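Local coordinates for piwi domain-containing protein (Vanderwaltozyma polyspora, PDB 5THE), which forms the C-terminal lobe of a budding yeast Argonaute, an RNA-binding protein that probably uses a guide RNA to select target RNA for cleavage, at residues Tyr3-Arg8 with Gln353-Glu358; Gln76-Ala81 with Pro182-Ile187. One frame throughout, in Å; residues are numbered along the deposited sequence.

Contact 1: Tyr3-Arg8 with Gln353-Glu358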
loop_
_atom_site.group_PDB
_atom_site.type_symbol
_atom_site.label_atom_id
_atom_site.label_comp_id
_atom_site.label_asym_id
_atom_site.label_seq_id
_atom_site.Cartn_x
_atom_site.Cartn_y
_atom_site.Cartn_z
ATOM N N TYR A 3 2.047 23.627 15.941
ATOM C CA TYR A 3 0.901 23.111 15.172
ATOM C C TYR A 3 0.374 24.118 14.155
ATOM O O TYR A 3 -0.819 24.153 13.861
ATOM C CB TYR A 3 -0.241 22.637 16.082
ATOM C CG TYR A 3 0.203 21.542 17.026
ATOM C CD1 TYR A 3 0.970 20.474 16.560
ATOM C CD2 TYR A 3 -0.095 21.600 18.392
ATOM C CE1 TYR A 3 1.406 19.483 17.414
ATOM C CE2 TYR A 3 0.335 20.607 19.262
ATOM C CZ TYR A 3 1.087 19.553 18.757
ATOM O OH TYR A 3 1.525 18.559 19.582
ATOM N N LYS A 4 1.253 24.932 13.602
ATOM C CA LYS A 4 0.924 25.746 12.444
ATOM C C LYS A 4 1.385 25.022 11.187
ATOM O O LYS A 4 2.355 24.263 11.221
ATOM C CB LYS A 4 1.587 27.122 12.539
ATOM C CG LYS A 4 1.280 27.836 13.840
ATOM C CD LYS A 4 -0.222 27.957 14.057
ATOM C CE LYS A 4 -0.557 28.534 15.424
ATOM N NZ LYS A 4 -2.033 28.618 15.619
ATOM N N VAL A 5 0.677 25.256 10.078
ATOM C CA VAL A 5 1.089 24.664 8.811
ATOM C C VAL A 5 2.469 25.185 8.437
ATOM O O VAL A 5 2.733 26.392 8.487
ATOM C CB VAL A 5 0.056 24.952 7.712
ATOM C CG1 VAL A 5 0.541 24.407 6.374
ATOM C CG2 VAL A 5 -1.276 24.341 8.080
ATOM N N GLU A 6 3.359 24.258 8.091
ATOM C CA GLU A 6 4.729 24.577 7.705
ATOM C C GLU A 6 4.754 25.539 6.521
ATOM O O GLU A 6 3.971 25.406 5.576
ATOM C CB GLU A 6 5.456 23.273 7.331
ATOM C CG GLU A 6 6.969 23.318 7.365
ATOM C CD GLU A 6 7.516 23.393 8.789
ATOM O OE1 GLU A 6 6.823 22.946 9.745
ATOM O OE2 GLU A 6 8.635 23.914 8.951
ATOM N N ASN A 7 5.664 26.504 6.565
ATOM C CA ASN A 7 5.961 27.299 5.383
ATOM C C ASN A 7 7.139 26.687 4.643
ATOM O O ASN A 7 7.893 25.885 5.202
ATOM C CB ASN A 7 6.268 28.747 5.763
ATOM C CG ASN A 7 5.053 29.460 6.337
ATOM O OD1 ASN A 7 4.000 29.518 5.708
ATOM N ND2 ASN A 7 5.194 29.993 7.530
ATOM N N ARG A 8 7.289 27.071 3.370
ATOM C CA ARG A 8 8.349 26.528 2.530
ATOM C C ARG A 8 9.724 26.831 3.114
ATOM O O ARG A 8 10.000 27.962 3.515
ATOM C CB ARG A 8 8.244 27.111 1.125
ATOM C CG ARG A 8 9.419 26.787 0.232
ATOM C CD ARG A 8 9.194 27.281 -1.236
ATOM N NE ARG A 8 7.991 26.705 -1.853
ATOM C CZ ARG A 8 7.910 25.446 -2.284
ATOM N NH1 ARG A 8 8.963 24.645 -2.169
ATOM N NH2 ARG A 8 6.785 24.992 -2.840
ATOM N N GLN A 353 -6.313 21.775 9.906
ATOM C CA GLN A 353 -6.875 20.820 10.852
ATOM C C GLN A 353 -6.056 19.536 10.915
ATOM O O GLN A 353 -5.942 18.927 11.982
ATOM C CB GLN A 353 -8.330 20.527 10.481
ATOM C CG GLN A 353 -9.258 21.683 10.793
ATOM C CD GLN A 353 -9.118 22.135 12.242
ATOM O OE1 GLN A 353 -8.404 23.099 12.540
ATOM N NE2 GLN A 353 -9.780 21.428 13.152
ATOM N N VAL A 354 -5.476 19.108 9.790
ATOM C CA VAL A 354 -4.561 17.965 9.828
ATOM C C VAL A 354 -3.430 18.223 10.816
ATOM O O VAL A 354 -3.064 17.354 11.619
ATOM C CB VAL A 354 -4.009 17.651 8.422
ATOM C CG1 VAL A 354 -2.850 16.657 8.529
ATOM C CG2 VAL A 354 -5.121 17.107 7.501
ATOM N N VAL A 355 -2.859 19.423 10.789
ATOM C CA VAL A 355 -1.776 19.697 11.730
ATOM C C VAL A 355 -2.334 19.889 13.138
ATOM O O VAL A 355 -1.893 19.236 14.090
ATOM C CB VAL A 355 -0.947 20.903 11.265
ATOM C CG1 VAL A 355 0.220 21.127 12.208
ATOM C CG2 VAL A 355 -0.421 20.658 9.846
ATOM N N LYS A 356 -3.346 20.753 13.283
ATOM C CA LYS A 356 -3.810 21.123 14.619
ATOM C C LYS A 356 -4.463 19.950 15.335
ATOM O O LYS A 356 -4.454 19.902 16.571
ATOM C CB LYS A 356 -4.792 22.299 14.544
ATOM C CG LYS A 356 -4.131 23.663 14.468
ATOM C CD LYS A 356 -5.152 24.768 14.226
ATOM C CE LYS A 356 -4.558 26.157 14.483
ATOM N NZ LYS A 356 -3.431 26.504 13.569
ATOM N N ILE A 357 -5.026 19.000 14.593
ATOM C CA ILE A 357 -5.733 17.870 15.178
ATOM C C ILE A 357 -4.921 16.594 15.067
ATOM O O ILE A 357 -4.645 15.937 16.074
ATOM C CB ILE A 357 -7.132 17.691 14.550
ATOM C CG1 ILE A 357 -7.957 18.975 14.677
ATOM C CG2 ILE A 357 -7.837 16.483 15.203
ATOM C CD1 ILE A 357 -8.119 19.425 16.106
ATOM N N GLU A 358 -4.568 16.196 13.844
ATOM C CA GLU A 358 -3.974 14.882 13.630
ATOM C C GLU A 358 -2.515 14.840 14.069
ATOM O O GLU A 358 -2.114 13.925 14.790
ATOM C CB GLU A 358 -4.113 14.470 12.160
ATOM C CG GLU A 358 -5.548 14.278 11.706
ATOM C CD GLU A 358 -5.668 13.885 10.230
ATOM O OE1 GLU A 358 -6.772 14.051 9.662
ATOM O OE2 GLU A 358 -4.666 13.409 9.637
HETATM O O HOH W 1 -2.458 24.669 11.794
#
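Val355 stands up from helix 351-373 and presses its CG1 methyl against the backbone of Tyr3, 3.6 Å from Tyr3 C. Its two methyls divide the work: with CG1 opposite its own backbone N (chi1 -177°), CG2 is left to meet Val5 CG2 at 4.2 Å. Tyr3, in a left-handed backbone conformation, directs CB at the helix, while its ring slants past Val355 O and runs on along the helix to touch Lys360 and Lys363. The helix belongs to the Piwi domain, of RNase H-like fold, where it links the parallel neighbours strand 339-344 and strand 383-389; Val355 also packs on Leu457 and Tyr458 of strand 452-459, to which the N-terminal segment is tied by backbone bonding between Glu6 and Leu457. Lys356 runs alongside the Tyr3 carbonyl, with CG 3.4 Å from Tyr3 O, and a bend at its last torsion (chi4 63°) brings its amine to a water. That water accepts from Lys356 NZ at 2.7 Å and donates to Tyr3 O, also at 2.7 Å. Lys4 leaves the backbone away from the helix but bends back at chi2, ending with NZ 3.3 Å from Lys356 NZ; both are donors, and this approach of like charges is probably unfavourable.

Contact 2: Gln76-Ala81 with Pro182-Ile187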
loop_
_atom_site.group_PDB
_atom_site.type_symbol
_atom_site.label_atom_id
_atom_site.label_comp_id
_atom_site.label_asym_id
_atom_site.label_seq_id
_atom_site.Cartn_x
_atom_site.Cartn_y
_atom_site.Cartn_z
ATOM N N GLN A 76 8.134 -25.082 3.526
ATOM C CA GLN A 76 7.068 -25.229 2.548
ATOM C C GLN A 76 5.721 -24.892 3.173
ATOM O O GLN A 76 5.435 -25.269 4.314
ATOM C CB GLN A 76 7.043 -26.651 2.004
ATOM C CG GLN A 76 6.214 -26.768 0.746
ATOM C CD GLN A 76 6.152 -28.180 0.245
ATOM O OE1 GLN A 76 5.692 -29.076 0.951
ATOM N NE2 GLN A 76 6.628 -28.397 -0.975
ATOM N N VAL A 77 4.903 -24.147 2.430
ATOM C CA VAL A 77 3.574 -23.733 2.871
ATOM C C VAL A 77 2.540 -24.551 2.114
ATOM O O VAL A 77 2.685 -24.787 0.909
ATOM C CB VAL A 77 3.361 -22.223 2.631
ATOM C CG1 VAL A 77 1.981 -21.788 3.075
ATOM C CG2 VAL A 77 4.450 -21.401 3.334
ATOM N N ASN A 78 1.492 -24.981 2.809
ATOM C CA ASN A 78 0.389 -25.660 2.138
ATOM C C ASN A 78 -0.526 -24.629 1.493
ATOM O O ASN A 78 -0.889 -23.628 2.120
ATOM C CB ASN A 78 -0.410 -26.518 3.118
ATOM C CG ASN A 78 0.429 -27.611 3.743
ATOM O OD1 ASN A 78 0.981 -28.450 3.045
ATOM N ND2 ASN A 78 0.537 -27.598 5.062
ATOM N N LEU A 79 -0.916 -24.888 0.254
ATOM C CA LEU A 79 -1.763 -23.982 -0.520
ATOM C C LEU A 79 -3.039 -24.737 -0.869
ATOM O O LEU A 79 -2.997 -25.695 -1.645
ATOM C CB LEU A 79 -1.048 -23.494 -1.781
ATOM C CG LEU A 79 -1.818 -22.489 -2.647
ATOM C CD1 LEU A 79 -2.069 -21.219 -1.866
ATOM C CD2 LEU A 79 -1.076 -22.170 -3.932
ATOM N N ARG A 80 -4.165 -24.311 -0.297
ATOM C CA ARG A 80 -5.450 -24.981 -0.473
ATOM C C ARG A 80 -6.349 -24.120 -1.348
ATOM O O ARG A 80 -6.677 -22.986 -0.981
ATOM C CB ARG A 80 -6.142 -25.239 0.864
ATOM C CG ARG A 80 -5.498 -26.306 1.723
ATOM C CD ARG A 80 -5.287 -27.608 0.966
ATOM N NE ARG A 80 -6.532 -28.240 0.528
ATOM C CZ ARG A 80 -7.363 -28.902 1.329
ATOM N NH1 ARG A 80 -7.102 -29.002 2.628
ATOM N NH2 ARG A 80 -8.461 -29.462 0.829
ATOM N N ALA A 81 -6.754 -24.659 -2.488
ATOM C CA ALA A 81 -7.670 -23.960 -3.367
ATOM C C ALA A 81 -9.104 -24.221 -2.920
ATOM O O ALA A 81 -9.483 -25.361 -2.639
ATOM C CB ALA A 81 -7.464 -24.411 -4.813
ATOM N N PRO A 182 -6.134 -26.997 8.499
ATOM C CA PRO A 182 -4.828 -27.318 9.087
ATOM C C PRO A 182 -3.950 -26.082 9.178
ATOM O O PRO A 182 -4.135 -25.096 8.459
ATOM C CB PRO A 182 -4.235 -28.344 8.116
ATOM C CG PRO A 182 -5.395 -28.864 7.333
ATOM C CD PRO A 182 -6.388 -27.760 7.264
ATOM N N SER A 183 -2.979 -26.145 10.081
ATOM C CA SER A 183 -2.036 -25.048 10.227
ATOM C C SER A 183 -1.114 -24.984 9.011
ATOM O O SER A 183 -1.056 -25.905 8.187
ATOM C CB SER A 183 -1.210 -25.221 11.498
ATOM O OG SER A 183 -0.463 -26.424 11.422
ATOM N N ASN A 184 -0.375 -23.880 8.905
ATOM C CA ASN A 184 0.584 -23.706 7.820
ATOM C C ASN A 184 -0.141 -23.782 6.474
ATOM O O ASN A 184 0.356 -24.356 5.500
ATOM C CB ASN A 184 1.704 -24.753 7.931
ATOM C CG ASN A 184 2.756 -24.642 6.842
ATOM O OD1 ASN A 184 3.052 -23.561 6.337
ATOM N ND2 ASN A 184 3.320 -25.789 6.468
ATOM N N THR A 185 -1.347 -23.216 6.420
ATOM C CA THR A 185 -2.167 -23.324 5.222
ATOM C C THR A 185 -2.563 -21.943 4.716
ATOM O O THR A 185 -3.079 -21.109 5.471
ATOM C CB THR A 185 -3.406 -24.187 5.478
ATOM O OG1 THR A 185 -3.004 -25.555 5.577
ATOM C CG2 THR A 185 -4.385 -24.058 4.334
ATOM N N TYR A 186 -2.297 -21.711 3.435
ATOM C CA TYR A 186 -2.683 -20.501 2.732
ATOM C C TYR A 186 -3.875 -20.839 1.861
ATOM O O TYR A 186 -3.842 -21.832 1.125
ATOM C CB TYR A 186 -1.524 -19.976 1.874
ATOM C CG TYR A 186 -1.705 -18.542 1.447
ATOM C CD1 TYR A 186 -2.595 -18.208 0.427
ATOM C CD2 TYR A 186 -1.003 -17.516 2.076
ATOM C CE1 TYR A 186 -2.777 -16.899 0.040
ATOM C CE2 TYR A 186 -1.174 -16.197 1.697
ATOM C CZ TYR A 186 -2.063 -15.897 0.679
ATOM O OH TYR A 186 -2.248 -14.600 0.293
ATOM N N ILE A 187 -4.932 -20.039 1.951
ATOM C CA ILE A 187 -6.142 -20.299 1.186
ATOM C C ILE A 187 -6.101 -19.523 -0.120
ATOM O O ILE A 187 -5.850 -18.315 -0.125
ATOM C CB ILE A 187 -7.396 -19.925 1.983
ATOM C CG1 ILE A 187 -7.582 -20.863 3.165
ATOM C CG2 ILE A 187 -8.618 -19.979 1.063
ATOM C CD1 ILE A 187 -8.519 -20.294 4.175
#
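Strands 77-81 and 185-187 run parallel, with their axes 31° apart, and pair Asn78 with Thr185, Leu79 with Tyr186 and Arg80 with Ile187. Asn78 straddles Thr185, its N bonding to Asn184 O at 3.0 Å and its O accepting from Tyr186 N at 2.7 Å; Tyr186 O receives Arg80 N at 2.9 Å. Before the strand, Asn184 takes a left-handed backbone conformation and extends its amide (chi1 -180°) to Gln76, where ND2 meets Gln76 O at 3.1 Å in the carbonyl plane. Asn78 ND2 adds a weak bond to backbone Asn184 O; the two side-chain amides are turned 53° apart. This parallel sheet with helices packed on it is consistent with the Rossmann-like MID domain of Argonautes. Leu79 and Tyr186 lie side by side on one face, Leu79 CD1 3.8 Å from Tyr186 CD1; Leu79 packs on helix 95-111, Tyr186 on helix 228-241, and Tyr186 OH bonds to Ser216. On the other face Thr185 CG2 rests 3.6 Å from Arg80 CG. An alanine here removes this methyl and the hydroxyl beside Asn78 CB and would probably open a gap, freeing the base of the Arg80 chain to shift, although Lys122 O holds Arg80 NH2.

How the contacts relate
Contact 1 is a surface contact and contact 2 is partly buried; they lie on opposite sides of the chain's centre, their nearest atoms about 30 Å apart, and share no helix or strand. Contact 1 sets an irregular N-terminal segment against a Piwi-domain helix without one direct hydrogen bond, relying on valine packing and a water. Contact 2 joins two strands of the parallel sheet through regular backbone bonds, supplemented by asparagine amides near the beginnings of the strands and an apolar face packed against helices. The bound nucleic acid is about 6 Å from contact 2 and about 21 Å from contact 1, nearest atoms. The strands of contact 2 lie, in sequence, between the two segments of contact 1.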